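Local coordinates for putative uncharacterized protein Ta0848 (Thermoplasma acidophilum, PDB 4MN7), which probably reduces free methionine-R-sulfoxide to methionine, as a type II free methionine-R-sulfoxide reductase with a GAF domain, at residues Trp27-Leu38 against Ala42-Ile53; Asn67-Lys76 against Thr88-Arg97. The protein carries 1 engineered substitution. One frame throughout, in Å; residues are numbered along the deposited sequence.

In the fold
After helix 2-21 the chain enters contact 1 directly. Strand 27-34 turns back at once into strand 37-44, and residues 45-51 then loop round so that the short strand 52-53 pairs with the start of strand 37-44. Contact 1 therefore closes a tight turn and a longer loop. Helix 59-66 leads into contact 2, where strand 70-72 pairs with strand 90-98 and closes the loop between them. The two contacts follow in series, neither nested nor crossed. They build opposite halves of one antiparallel sheet, in which strand 101-110 lies between 27-34 and 90-98. Their centres are about 14 Å apart and their nearest atoms about 5 Å, without touching.

Contact 1 (Trp27-Leu38 against Ala42-Ile53); sequences WVGFYVLEHGKL and AFVGEKTDHVEI
W27 and Y31 both reach from strand 27-34 to the 45-51 loop of an antiparallel beta meander. V28 and V44 form a hydrogen-bonded pair, F30 N donates to A42 O, and L38 and I53 exchange a second pair of backbone bonds at the far end. Between V28 and F30, G29 faces F43, and a beta carbon on G29 would clash with W27 CH2, so the indole occupies the place of the missing side chain. W27 CG stands anti to the backbone N (chi1 -168°), which carries NE1 out to E46 O at 2.7 Å; the bond is bent at hydrogen (130°), and the acceptor lies a little out of the ring plane. F43 crosses the indole at a slant, its CB 3.7 Å from W27 CZ2. The two rings are nearly parallel but slid apart, overlapping little. The T48 side chain crosses W27 at about a right angle, CG2 3.8 Å from W27 CZ2, and F85 adds a further ring against W27. Y31 lies across the end of I53, with CE1 3.7 Å from CD1. Its CG is anti to the carbonyl carbon (chi1 -74°), which turns the ring toward H50 O and I53. Y31 OH donates to H50 O at 2.6 Å, near the ring plane and almost straight along the carbonyl, and also accepts from a water that bridges to T48 OG1. T48 thus turns its methyl to the indole while its hydroxyl serves the loop: the same OG1 accepts from the backbone of H50, H50 N to OG1 being 3.0 Å, which makes an ST turn.

Contact 2 (Asn67-Lys76 against Thr88-Arg97); sequences NDIVNEYDVK and TQSEIVVPVR
T88 opens the pairing by setting its CG2 4.0 Å from V75 CG2, just ahead of an antiparallel pair of strands from the GAF-domain sheet. At Q89 the carbonyl oxygen accepts from V75 N, which approaches from above the carbonyl plane. Q89 and S90 both face S110 on the other neighbouring strand, a classic beta bulge; S90 CB lies 3.2 Å from E72 O, while its hydroxyl turns to K112 and A115. E91 and E72 are a hydrogen-bonded pair, and E91 OE1 bonds to the hydroxyl of Y81. I92 sits in the non-hydrogen-bonded pair with N71, and its CG1, opposite the main-chain nitrogen (chi1 -171°), comes 3.9 Å from I69 CG2. V93 exchanges two backbone bonds with V70, and both side chains point to the face that helix 59-66 covers. V94 CG2 runs beside I69 CG1 at 4.2 Å, facing helix 118-136. P95 rests its CD on D68 O, 3.5 Å away. R97 finishes the segment by gripping N67 side-on: NE to OD1 is 2.8 Å and nearly straight (175°), NH2 reaches the backbone O at 2.9 Å from above the carbonyl plane, and the amide and guanidinium planes stand 79° apart. N67 is also the C-prime residue of the Schellman motif ending helix 59-66. With an alanine here OD1 is gone, so R97 NE would probably lose its partner and the guanidinium, keeping its main-chain bond, would be freer to turn. The cation of R97 thus sits at the C-terminal end of that helix, where it probably offsets the partial negative charge of the helix end.

Contact 1 (Trp27-Leu38 against Ala42-Ile53)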
loop_
_atom_site.group_PDB
_atom_site.type_symbol
_atom_site.label_atom_id
_atom_site.label_comp_id
_atom_site.label_asym_id
_atom_site.label_seq_id
_atom_site.Cartn_x
_atom_site.Cartn_y
_atom_site.Cartn_z
ATOM N N TRP A 27 16.168 -10.032 4.270
ATOM C CA TRP A 27 14.918 -10.442 4.856
ATOM C C TRP A 27 14.150 -9.158 5.139
ATOM O O TRP A 27 14.678 -8.216 5.686
ATOM C CB TRP A 27 15.164 -11.244 6.177
ATOM C CG TRP A 27 13.950 -11.974 6.728
ATOM C CD1 TRP A 27 13.513 -13.193 6.396
ATOM C CD2 TRP A 27 13.002 -11.447 7.642
ATOM N NE1 TRP A 27 12.372 -13.495 7.062
ATOM C CE2 TRP A 27 12.027 -12.422 7.829
ATOM C CE3 TRP A 27 12.895 -10.228 8.342
ATOM C CZ2 TRP A 27 10.939 -12.228 8.657
ATOM C CZ3 TRP A 27 11.804 -10.029 9.176
ATOM C CH2 TRP A 27 10.858 -11.032 9.346
ATOM N N VAL A 28 12.907 -9.126 4.722
ATOM C CA VAL A 28 12.029 -8.029 4.975
ATOM C C VAL A 28 10.722 -8.502 5.555
ATOM O O VAL A 28 10.084 -9.385 5.014
ATOM C CB VAL A 28 11.766 -7.245 3.677
ATOM C CG1 VAL A 28 10.927 -6.003 3.998
ATOM C CG2 VAL A 28 13.099 -6.828 3.055
ATOM N N GLY A 29 10.328 -7.892 6.652
ATOM C CA GLY A 29 9.050 -8.192 7.274
ATOM C C GLY A 29 8.322 -7.029 7.896
ATOM O O GLY A 29 8.931 -6.046 8.321
ATOM N N PHE A 30 6.996 -7.173 7.946
ATOM C CA PHE A 30 6.157 -6.294 8.660
ATOM C C PHE A 30 5.620 -7.017 9.880
ATOM O O PHE A 30 4.887 -8.058 9.770
ATOM C CB PHE A 30 4.976 -5.799 7.852
ATOM C CG PHE A 30 5.309 -4.768 6.765
ATOM C CD1 PHE A 30 5.999 -5.119 5.627
ATOM C CD2 PHE A 30 4.846 -3.467 6.852
ATOM C CE1 PHE A 30 6.266 -4.175 4.618
ATOM C CE2 PHE A 30 5.082 -2.552 5.827
ATOM C CZ PHE A 30 5.809 -2.916 4.718
ATOM N N TYR A 31 5.939 -6.419 11.026
ATOM C CA TYR A 31 5.358 -6.798 12.280
ATOM C C TYR A 31 4.330 -5.785 12.659
ATOM O O TYR A 31 4.564 -4.585 12.493
ATOM C CB TYR A 31 6.404 -6.854 13.388
ATOM C CG TYR A 31 7.313 -8.054 13.307
ATOM C CD1 TYR A 31 6.959 -9.256 13.918
ATOM C CD2 TYR A 31 8.527 -7.976 12.666
ATOM C CE1 TYR A 31 7.761 -10.357 13.828
ATOM C CE2 TYR A 31 9.374 -9.057 12.618
ATOM C CZ TYR A 31 8.977 -10.259 13.206
ATOM O OH TYR A 31 9.807 -11.358 13.143
ATOM N N VAL A 32 3.206 -6.255 13.199
ATOM C CA VAL A 32 2.143 -5.344 13.568
ATOM C C VAL A 32 1.742 -5.588 14.999
ATOM O O VAL A 32 1.752 -6.734 15.430
ATOM C CB VAL A 32 0.904 -5.559 12.725
ATOM C CG1 VAL A 32 -0.172 -4.474 13.057
ATOM C CG2 VAL A 32 1.265 -5.584 11.247
ATOM N N LEU A 33 1.382 -4.528 15.728
ATOM C CA LEU A 33 0.932 -4.677 17.127
ATOM C C LEU A 33 -0.502 -5.122 17.182
ATOM O O LEU A 33 -1.390 -4.458 16.628
ATOM C CB LEU A 33 1.056 -3.372 17.914
ATOM C CG LEU A 33 2.467 -2.935 18.288
ATOM C CD1 LEU A 33 2.490 -1.459 18.680
ATOM C CD2 LEU A 33 3.030 -3.804 19.452
ATOM N N GLU A 34 -0.728 -6.272 17.825
ATOM C CA GLU A 34 -2.016 -6.855 17.928
ATOM C C GLU A 34 -2.119 -7.251 19.381
ATOM O O GLU A 34 -1.302 -8.045 19.829
ATOM C CB GLU A 34 -2.101 -8.082 16.977
ATOM C CG GLU A 34 -1.943 -7.660 15.511
ATOM C CD GLU A 34 -1.886 -8.773 14.513
ATOM O OE1 GLU A 34 -2.329 -9.845 14.919
ATOM O OE2 GLU A 34 -1.426 -8.583 13.312
ATOM N N HIS A 35 -3.047 -6.639 20.113
ATOM C CA HIS A 35 -3.251 -6.899 21.555
ATOM C C HIS A 35 -1.951 -6.827 22.362
ATOM O O HIS A 35 -1.670 -7.645 23.258
ATOM C CB HIS A 35 -3.921 -8.258 21.747
ATOM C CG HIS A 35 -5.213 -8.382 21.010
ATOM N ND1 HIS A 35 -6.403 -7.920 21.523
ATOM C CD2 HIS A 35 -5.487 -8.867 19.778
ATOM C CE1 HIS A 35 -7.366 -8.143 20.641
ATOM N NE2 HIS A 35 -6.830 -8.701 19.562
ATOM N N GLY A 36 -1.141 -5.848 22.028
ATOM C CA GLY A 36 0.050 -5.556 22.829
ATOM C C GLY A 36 1.224 -6.455 22.573
ATOM O O GLY A 36 2.175 -6.442 23.316
ATOM N N LYS A 37 1.163 -7.221 21.494
ATOM C CA LYS A 37 2.279 -7.988 21.054
ATOM C C LYS A 37 2.502 -7.863 19.541
ATOM O O LYS A 37 1.548 -7.694 18.745
ATOM C CB LYS A 37 1.933 -9.441 21.430
ATOM C CG LYS A 37 2.975 -10.477 21.131
ATOM C CD LYS A 37 2.815 -11.715 22.031
ATOM C CE LYS A 37 1.503 -12.465 21.913
ATOM N NZ LYS A 37 1.419 -13.443 23.055
ATOM N N LEU A 38 3.754 -7.943 19.129
ATOM C CA LEU A 38 4.095 -7.911 17.718
ATOM C C LEU A 38 3.742 -9.235 17.024
ATOM O O LEU A 38 4.103 -10.290 17.509
ATOM C CB LEU A 38 5.576 -7.594 17.526
ATOM C CG LEU A 38 5.984 -6.139 17.906
ATOM C CD1 LEU A 38 7.460 -5.985 18.173
ATOM C CD2 LEU A 38 5.543 -5.172 16.821
ATOM N N ALA A 42 3.505 -10.149 7.190
ATOM C CA ALA A 42 4.029 -10.353 5.858
ATOM C C ALA A 42 5.523 -10.311 5.933
ATOM O O ALA A 42 6.115 -9.552 6.753
ATOM C CB ALA A 42 3.509 -9.272 4.886
ATOM N N PHE A 43 6.155 -11.105 5.073
ATOM C CA PHE A 43 7.609 -11.083 4.891
ATOM C C PHE A 43 8.065 -11.721 3.591
ATOM O O PHE A 43 7.394 -12.576 3.059
ATOM C CB PHE A 43 8.324 -11.871 6.002
ATOM C CG PHE A 43 8.149 -13.353 5.891
ATOM C CD1 PHE A 43 6.931 -13.944 6.221
ATOM C CD2 PHE A 43 9.185 -14.142 5.474
ATOM C CE1 PHE A 43 6.744 -15.301 6.091
ATOM C CE2 PHE A 43 9.036 -15.504 5.361
ATOM C CZ PHE A 43 7.801 -16.089 5.647
ATOM N N VAL A 44 9.257 -11.359 3.160
ATOM C CA VAL A 44 9.952 -12.097 2.125
ATOM C C VAL A 44 11.294 -12.485 2.632
ATOM O O VAL A 44 12.002 -11.684 3.275
ATOM C CB VAL A 44 10.093 -11.254 0.829
ATOM C CG1 VAL A 44 10.962 -11.966 -0.186
ATOM C CG2 VAL A 44 8.720 -11.069 0.197
ATOM N N GLY A 45 11.651 -13.728 2.328
ATOM C CA GLY A 45 12.955 -14.305 2.673
ATOM C C GLY A 45 12.760 -15.637 3.399
ATOM O O GLY A 45 11.669 -16.194 3.397
ATOM N N GLU A 46 13.803 -16.094 4.072
ATOM C CA GLU A 46 13.789 -17.345 4.855
ATOM C C GLU A 46 12.781 -17.275 6.024
ATOM O O GLU A 46 12.509 -16.195 6.581
ATOM C CB GLU A 46 15.201 -17.478 5.414
ATOM C CG GLU A 46 15.748 -18.815 5.853
ATOM C CD GLU A 46 17.047 -18.599 6.646
ATOM O OE1 GLU A 46 17.671 -17.506 6.498
ATOM O OE2 GLU A 46 17.436 -19.476 7.444
ATOM N N LYS A 47 12.262 -18.430 6.423
ATOM C CA LYS A 47 11.327 -18.544 7.540
ATOM C C LYS A 47 11.923 -18.128 8.833
ATOM O O LYS A 47 13.048 -18.511 9.157
ATOM C CB LYS A 47 10.878 -19.974 7.733
ATOM C CG LYS A 47 9.466 -20.202 7.253
ATOM C CD LYS A 47 8.819 -21.317 8.056
ATOM C CE LYS A 47 7.382 -21.544 7.635
ATOM N NZ LYS A 47 6.951 -22.904 8.071
ATOM N N THR A 48 11.191 -17.346 9.609
ATOM C CA THR A 48 11.719 -16.966 10.934
ATOM C C THR A 48 10.969 -17.743 11.983
ATOM O O THR A 48 9.830 -18.129 11.768
ATOM C CB THR A 48 11.629 -15.463 11.261
ATOM O OG1 THR A 48 12.180 -15.216 12.592
ATOM C CG2 THR A 48 10.187 -14.957 11.226
ATOM N N ASP A 49 11.617 -17.972 13.106
ATOM C CA ASP A 49 10.959 -18.565 14.266
ATOM C C ASP A 49 10.216 -17.514 15.118
ATOM O O ASP A 49 9.431 -17.876 16.006
ATOM C CB ASP A 49 12.002 -19.260 15.134
ATOM C CG ASP A 49 12.438 -20.599 14.555
ATOM O OD1 ASP A 49 11.546 -21.357 14.081
ATOM O OD2 ASP A 49 13.662 -20.885 14.584
ATOM N N HIS A 50 10.477 -16.223 14.853
ATOM C CA HIS A 50 9.954 -15.165 15.674
ATOM C C HIS A 50 8.803 -14.506 14.999
ATOM O O HIS A 50 8.953 -13.449 14.377
ATOM C CB HIS A 50 11.069 -14.186 15.987
ATOM C CG HIS A 50 12.250 -14.848 16.611
ATOM N ND1 HIS A 50 13.537 -14.686 16.137
ATOM C CD2 HIS A 50 12.333 -15.722 17.643
ATOM C CE1 HIS A 50 14.368 -15.394 16.880
ATOM N NE2 HIS A 50 13.666 -16.036 17.797
ATOM N N VAL A 51 7.670 -15.166 15.128
ATOM C CA VAL A 51 6.415 -14.754 14.538
ATOM C C VAL A 51 5.625 -13.860 15.485
ATOM O O VAL A 51 4.932 -12.963 15.003
ATOM C CB VAL A 51 5.599 -15.996 14.160
ATOM C CG1 VAL A 51 4.331 -15.622 13.450
ATOM C CG2 VAL A 51 6.464 -16.914 13.305
ATOM N N GLU A 52 5.677 -14.157 16.798
ATOM C CA GLU A 52 5.083 -13.295 17.842
ATOM C C GLU A 52 6.188 -12.838 18.750
ATOM O O GLU A 52 7.009 -13.649 19.191
ATOM C CB GLU A 52 4.039 -13.994 18.689
ATOM C CG GLU A 52 2.990 -14.767 17.898
ATOM C CD GLU A 52 3.388 -16.226 17.610
ATOM O OE1 GLU A 52 4.380 -16.717 18.227
ATOM O OE2 GLU A 52 2.689 -16.868 16.769
ATOM N N ILE A 53 6.246 -11.536 18.997
ATOM C CA ILE A 53 7.315 -10.944 19.842
ATOM C C ILE A 53 6.695 -10.097 20.923
ATOM O O ILE A 53 6.061 -9.087 20.657
ATOM C CB ILE A 53 8.332 -10.144 19.031
ATOM C CG1 ILE A 53 8.984 -11.043 17.935
ATOM C CG2 ILE A 53 9.426 -9.486 19.896
ATOM C CD1 ILE A 53 9.752 -10.171 16.931
HETATM O O HOH W 1 12.590 -12.487 12.360
#

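Contact 2 (Asn67-Lys76 against Thr88-Arg97)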
loop_
_atom_site.group_PDB
_atom_site.type_symbol
_atom_site.label_atom_id
_atom_site.label_comp_id
_atom_site.label_asym_id
_atom_site.label_seq_id
_atom_site.Cartn_x
_atom_site.Cartn_y
_atom_site.Cartn_z
ATOM N N ASN A 67 9.704 4.280 19.848
ATOM C CA ASN A 67 9.140 4.984 18.689
ATOM C C ASN A 67 10.166 5.644 17.805
ATOM O O ASN A 67 10.032 6.770 17.434
ATOM C CB ASN A 67 8.074 6.004 19.063
ATOM C CG ASN A 67 7.240 6.417 17.845
ATOM O OD1 ASN A 67 7.351 5.829 16.748
ATOM N ND2 ASN A 67 6.455 7.428 18.017
ATOM N N ASP A 68 11.154 4.900 17.369
ATOM C CA ASP A 68 12.204 5.475 16.537
ATOM C C ASP A 68 12.889 4.329 15.822
ATOM O O ASP A 68 12.747 3.167 16.230
ATOM C CB ASP A 68 13.165 6.170 17.517
ATOM C CG ASP A 68 13.916 7.300 16.926
ATOM O OD1 ASP A 68 13.653 7.664 15.791
ATOM O OD2 ASP A 68 14.843 7.801 17.614
ATOM N N ILE A 69 13.688 4.642 14.821
ATOM C CA ILE A 69 14.466 3.660 14.108
ATOM C C ILE A 69 15.500 3.048 15.014
ATOM O O ILE A 69 16.149 3.730 15.800
ATOM C CB ILE A 69 15.192 4.290 12.924
ATOM C CG1 ILE A 69 14.178 4.613 11.809
ATOM C CG2 ILE A 69 16.242 3.356 12.353
ATOM C CD1 ILE A 69 14.722 5.453 10.697
ATOM N N VAL A 70 15.681 1.744 14.880
ATOM C CA VAL A 70 16.783 1.074 15.587
ATOM C C VAL A 70 17.596 0.466 14.476
ATOM O O VAL A 70 17.081 -0.339 13.665
ATOM C CB VAL A 70 16.266 0.018 16.563
ATOM C CG1 VAL A 70 17.413 -0.834 17.109
ATOM C CG2 VAL A 70 15.598 0.746 17.724
ATOM N N ASN A 71 18.870 0.781 14.460
ATOM C CA ASN A 71 19.730 0.325 13.355
ATOM C C ASN A 71 20.950 -0.271 13.974
ATOM O O ASN A 71 21.769 0.489 14.440
ATOM C CB ASN A 71 20.128 1.495 12.448
ATOM C CG ASN A 71 21.000 1.067 11.242
ATOM O OD1 ASN A 71 21.501 -0.072 11.163
ATOM N ND2 ASN A 71 21.247 2.028 10.322
ATOM N N GLU A 72 21.057 -1.615 13.975
ATOM C CA GLU A 72 22.239 -2.319 14.507
ATOM C C GLU A 72 23.223 -2.607 13.370
ATOM O O GLU A 72 22.951 -3.401 12.483
ATOM C CB GLU A 72 21.824 -3.600 15.198
ATOM C CG GLU A 72 22.985 -4.464 15.598
ATOM C CD GLU A 72 23.937 -3.695 16.516
ATOM O OE1 GLU A 72 25.148 -3.525 16.182
ATOM O OE2 GLU A 72 23.449 -3.209 17.556
ATOM N N TYR A 73 24.355 -1.917 13.394
ATOM C CA TYR A 73 25.411 -2.021 12.359
ATOM C C TYR A 73 26.206 -3.338 12.420
ATOM O O TYR A 73 26.785 -3.775 11.387
ATOM C CB TYR A 73 26.427 -0.885 12.563
ATOM C CG TYR A 73 25.796 0.497 12.612
ATOM C CD1 TYR A 73 25.350 1.159 11.413
ATOM C CD2 TYR A 73 25.636 1.171 13.844
ATOM C CE1 TYR A 73 24.774 2.444 11.456
ATOM C CE2 TYR A 73 25.046 2.450 13.899
ATOM C CZ TYR A 73 24.614 3.077 12.717
ATOM O OH TYR A 73 24.045 4.327 12.812
ATOM N N ASP A 74 26.256 -3.924 13.631
ATOM C CA ASP A 74 27.065 -5.110 13.929
ATOM C C ASP A 74 26.433 -6.038 14.999
ATOM O O ASP A 74 26.761 -5.945 16.203
ATOM C CB ASP A 74 28.432 -4.676 14.404
ATOM C CG ASP A 74 29.457 -5.803 14.301
ATOM O OD1 ASP A 74 29.052 -6.991 14.114
ATOM O OD2 ASP A 74 30.656 -5.483 14.375
ATOM N N VAL A 75 25.515 -6.888 14.544
ATOM C CA VAL A 75 24.676 -7.751 15.383
ATOM C C VAL A 75 25.504 -8.753 16.200
ATOM O O VAL A 75 25.273 -8.919 17.393
ATOM C CB VAL A 75 23.657 -8.603 14.540
ATOM C CG1 VAL A 75 22.793 -9.517 15.443
ATOM C CG2 VAL A 75 22.725 -7.706 13.764
ATOM N N LYS A 76 26.441 -9.425 15.543
ATOM C CA LYS A 76 27.173 -10.515 16.167
ATOM C C LYS A 76 28.019 -9.926 17.269
ATOM O O LYS A 76 28.098 -10.481 18.370
ATOM C CB LYS A 76 28.030 -11.287 15.144
ATOM C CG LYS A 76 27.259 -11.960 13.997
ATOM C CD LYS A 76 26.632 -13.314 14.392
ATOM C CE LYS A 76 26.388 -14.221 13.167
ATOM N NZ LYS A 76 26.472 -15.696 13.413
ATOM N N THR A 88 22.826 -13.121 9.523
ATOM C CA THR A 88 22.589 -11.702 9.662
ATOM C C THR A 88 23.751 -11.029 10.335
ATOM O O THR A 88 24.144 -11.409 11.392
ATOM C CB THR A 88 21.331 -11.449 10.526
ATOM O OG1 THR A 88 20.175 -11.939 9.827
ATOM C CG2 THR A 88 21.199 -9.976 10.804
ATOM N N GLN A 89 24.242 -9.956 9.743
ATOM C CA GLN A 89 25.199 -9.092 10.356
ATOM C C GLN A 89 24.692 -7.737 10.631
ATOM O O GLN A 89 25.295 -7.034 11.398
ATOM C CB GLN A 89 26.419 -8.954 9.436
ATOM C CG GLN A 89 27.189 -10.287 9.348
ATOM C CD GLN A 89 28.529 -10.158 8.629
ATOM O OE1 GLN A 89 29.533 -9.928 9.246
ATOM N NE2 GLN A 89 28.513 -10.271 7.310
ATOM N N SER A 90 23.629 -7.287 9.958
ATOM C CA SER A 90 23.043 -5.994 10.366
ATOM C C SER A 90 21.540 -6.034 10.229
ATOM O O SER A 90 21.001 -6.846 9.476
ATOM C CB SER A 90 23.715 -4.760 9.699
ATOM O OG SER A 90 23.698 -4.836 8.290
ATOM N N GLU A 91 20.874 -5.177 10.993
ATOM C CA GLU A 91 19.441 -5.198 11.077
ATOM C C GLU A 91 18.897 -3.797 11.435
ATOM O O GLU A 91 19.467 -3.080 12.267
ATOM C CB GLU A 91 18.982 -6.203 12.125
ATOM C CG GLU A 91 17.443 -6.293 12.227
ATOM C CD GLU A 91 16.949 -7.351 13.173
ATOM O OE1 GLU A 91 17.822 -7.942 13.839
ATOM O OE2 GLU A 91 15.720 -7.606 13.234
ATOM N N ILE A 92 17.789 -3.431 10.778
ATOM C CA ILE A 92 17.165 -2.131 10.977
ATOM C C ILE A 92 15.694 -2.383 11.175
ATOM O O ILE A 92 15.110 -3.264 10.549
ATOM C CB ILE A 92 17.440 -1.171 9.825
ATOM C CG1 ILE A 92 16.967 0.233 10.188
ATOM C CG2 ILE A 92 16.809 -1.690 8.570
ATOM C CD1 ILE A 92 17.279 1.293 9.173
ATOM N N VAL A 93 15.143 -1.682 12.138
ATOM C CA VAL A 93 13.743 -1.787 12.448
ATOM C C VAL A 93 13.202 -0.372 12.441
ATOM O O VAL A 93 13.675 0.467 13.171
ATOM C CB VAL A 93 13.485 -2.432 13.783
ATOM C CG1 VAL A 93 11.991 -2.716 13.956
ATOM C CG2 VAL A 93 14.226 -3.742 13.920
ATOM N N VAL A 94 12.187 -0.144 11.622
ATOM C CA VAL A 94 11.676 1.194 11.384
ATOM C C VAL A 94 10.236 1.178 11.803
ATOM O O VAL A 94 9.485 0.361 11.306
ATOM C CB VAL A 94 11.706 1.437 9.896
ATOM C CG1 VAL A 94 11.041 2.745 9.576
ATOM C CG2 VAL A 94 13.144 1.387 9.391
ATOM N N PRO A 95 9.838 2.012 12.770
ATOM C CA PRO A 95 8.437 2.042 13.247
ATOM C C PRO A 95 7.459 2.496 12.200
ATOM O O PRO A 95 7.785 3.375 11.404
ATOM C CB PRO A 95 8.466 3.059 14.377
ATOM C CG PRO A 95 9.674 3.857 14.113
ATOM C CD PRO A 95 10.653 2.994 13.465
ATOM N N VAL A 96 6.275 1.888 12.196
ATOM C CA VAL A 96 5.147 2.328 11.339
ATOM C C VAL A 96 4.201 3.095 12.222
ATOM O O VAL A 96 3.735 2.560 13.178
ATOM C CB VAL A 96 4.415 1.162 10.663
ATOM C CG1 VAL A 96 3.132 1.649 9.899
ATOM C CG2 VAL A 96 5.399 0.454 9.736
ATOM N N ARG A 97 4.005 4.368 11.951
ATOM C CA ARG A 97 3.147 5.181 12.770
ATOM C C ARG A 97 1.765 5.572 12.195
ATOM O O ARG A 97 1.582 5.890 10.998
ATOM C CB ARG A 97 3.850 6.474 13.111
ATOM C CG ARG A 97 5.160 6.256 13.815
ATOM C CD ARG A 97 5.932 7.561 13.796
ATOM N NE ARG A 97 7.181 7.402 14.482
ATOM C CZ ARG A 97 8.311 7.936 14.094
ATOM N NH1 ARG A 97 8.341 8.713 13.049
ATOM N NH2 ARG A 97 9.409 7.744 14.808
#